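Chitin oligosaccharide binding protein NagB2 (Paenibacillus sp. FPU-7, PDB 7EHU) binds short chitin oligosaccharides such as N,N'-diacetylchitobiose and N,N',N''-triacetylchitotriose, probably as the extracellular solute-binding component of a sugar uptake system. Local coordinates at residues A[168-171]-A[172-176]. Numbering follows the deposited sequence.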
loop_
_atom_site.group_PDB
_atom_site.type_symbol
_atom_site.label_atom_id
_atom_site.label_comp_id
_atom_site.label_asym_id
_atom_site.label_seq_id
_atom_site.Cartn_x
_atom_site.Cartn_y
_atom_site.Cartn_z
ATOM N N LYS A 168 -19.441 5.187 11.847
ATOM C CA LYS A 168 -19.366 3.735 11.750
ATOM C C LYS A 168 -20.125 3.188 10.549
ATOM O O LYS A 168 -19.824 2.080 10.082
ATOM C CB LYS A 168 -19.978 3.087 12.990
ATOM C CG LYS A 168 -19.247 3.380 14.259
ATOM C CD LYS A 168 -19.921 2.629 15.393
ATOM C CE LYS A 168 -19.607 3.168 16.750
ATOM N NZ LYS A 168 -19.900 4.626 16.774
ATOM N N THR A 169 -21.122 3.920 10.062
ATOM C CA THR A 169 -21.965 3.481 8.962
ATOM C C THR A 169 -21.899 4.502 7.833
ATOM O O THR A 169 -21.479 5.648 8.023
ATOM C CB THR A 169 -23.427 3.371 9.393
ATOM O OG1 THR A 169 -23.911 4.699 9.625
ATOM C CG2 THR A 169 -23.588 2.484 10.645
ATOM N N TRP A 170 -22.303 4.061 6.641
ATOM C CA TRP A 170 -22.282 4.937 5.478
ATOM C C TRP A 170 -23.161 6.160 5.705
ATOM O O TRP A 170 -22.795 7.274 5.315
ATOM C CB TRP A 170 -22.723 4.164 4.228
ATOM C CG TRP A 170 -22.688 4.999 2.982
ATOM C CD1 TRP A 170 -23.751 5.592 2.350
ATOM C CD2 TRP A 170 -21.519 5.376 2.241
ATOM N NE1 TRP A 170 -23.310 6.305 1.257
ATOM C CE2 TRP A 170 -21.947 6.191 1.170
ATOM C CE3 TRP A 170 -20.155 5.109 2.384
ATOM C CZ2 TRP A 170 -21.059 6.725 0.242
ATOM C CZ3 TRP A 170 -19.273 5.638 1.453
ATOM C CH2 TRP A 170 -19.731 6.447 0.405
ATOM N N ASP A 171 -24.312 5.979 6.357
ATOM C CA ASP A 171 -25.198 7.116 6.593
ATOM C C ASP A 171 -24.561 8.127 7.543
ATOM O O ASP A 171 -24.687 9.340 7.337
ATOM C CB ASP A 171 -26.560 6.627 7.095
ATOM C CG ASP A 171 -27.429 6.057 5.966
ATOM O OD1 ASP A 171 -28.454 5.402 6.265
ATOM O OD2 ASP A 171 -27.080 6.247 4.775
ATOM N N GLU A 172 -23.847 7.653 8.572
ATOM C CA GLU A 172 -23.139 8.583 9.449
ATOM C C GLU A 172 -22.007 9.272 8.694
ATOM O O GLU A 172 -21.713 10.448 8.929
ATOM C CB GLU A 172 -22.589 7.845 10.671
ATOM C CG GLU A 172 -23.646 7.306 11.635
ATOM C CD GLU A 172 -23.064 6.492 12.805
ATOM O OE1 GLU A 172 -21.890 6.066 12.764
ATOM O OE2 GLU A 172 -23.801 6.261 13.785
ATOM N N PHE A 173 -21.359 8.544 7.784
ATOM C CA PHE A 173 -20.266 9.093 6.987
ATOM C C PHE A 173 -20.777 10.201 6.072
ATOM O O PHE A 173 -20.199 11.291 6.019
ATOM C CB PHE A 173 -19.640 7.935 6.191
ATOM C CG PHE A 173 -18.466 8.311 5.317
ATOM C CD1 PHE A 173 -17.244 8.689 5.866
ATOM C CD2 PHE A 173 -18.563 8.219 3.941
ATOM C CE1 PHE A 173 -16.161 8.999 5.039
ATOM C CE2 PHE A 173 -17.490 8.531 3.133
ATOM C CZ PHE A 173 -16.297 8.931 3.677
ATOM N N THR A 174 -21.873 9.948 5.354
ATOM C CA THR A 174 -22.417 10.990 4.493
ATOM C C THR A 174 -22.894 12.184 5.316
ATOM O O THR A 174 -22.744 13.332 4.879
ATOM C CB THR A 174 -23.526 10.456 3.568
ATOM O OG1 THR A 174 -24.611 9.932 4.333
ATOM C CG2 THR A 174 -23.017 9.344 2.664
ATOM N N LYS A 175 -23.422 11.943 6.522
ATOM C CA LYS A 175 -23.821 13.069 7.354
ATOM C C LYS A 175 -22.599 13.914 7.722
ATOM O O LYS A 175 -22.660 15.152 7.723
ATOM C CB LYS A 175 -24.588 12.613 8.603
ATOM C CG LYS A 175 -24.970 13.849 9.376
ATOM C CD LYS A 175 -26.086 14.546 8.560
ATOM C CE LYS A 175 -26.418 15.928 9.036
ATOM N NZ LYS A 175 -25.128 16.587 8.532
ATOM N N ALA A 176 -21.476 13.272 8.019
ATOM C CA ALA A 176 -20.265 14.017 8.334
ATOM C C ALA A 176 -19.765 14.807 7.132
ATOM O O ALA A 176 -19.362 15.974 7.269
ATOM C CB ALA A 176 -19.189 13.038 8.778
HETATM O O HOH W 1 -26.213 8.209 2.985
#
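Lys168 gives its backbone N-H to the carboxylate of Glu172, N to OE1 2.8 Å, an almost straight bond that meets the oxygen nearly along its C-O axis. The two side chains run alongside each other, but Lys168 NZ stays 4.7 Å from Glu172 OE1. Next comes the N-cap, Thr169, whose OG1 accepts from Glu172 N at 3.1 Å. The hydroxyl sits between backbone N and carbonyl carbon (chi1 69°), facing the first turn, and Glu172 CG packs against it. Thr169 O then receives Phe173 N, while Trp170 O receives Thr174 N. The indole of Trp170, its CG anti to the backbone N (chi1 -178°), reaches forward over the next turn: the methyl CG2 of Thr174 sits over one face in a CH-pi contact, 3.7 Å from the centroid of the five-membered ring, and CZ3 at the six-membered end meets Phe173 CD2 at 3.7 Å, the ring planes inclined at 43°. Arg238 adds a cation-pi contact to the indole, and Phe151 meets the ring of the buried Phe173. With an alanine here, the Thr174 methyl and the Phe173 ring would probably lose this aromatic neighbour, and Arg238 its pi partner. Asp171 O accepts from Lys175 N, and a water links Asp171 OD2 (2.8 Å) to Thr174 OG1. At this surface start of helix 170-182, backbone hydrogen bonds also join Lys168 and Trp170 to Asn301. The Glu172 carboxylate returns to the residue preceding the cap, so the pairing resembles a capping box displaced by one residue, not a true one. With Glu172 N satisfied by the cap and Lys168 N by the carboxylate, the chain is tied on both sides of the helix start, where the helix dipole probably favours a charged Glu172.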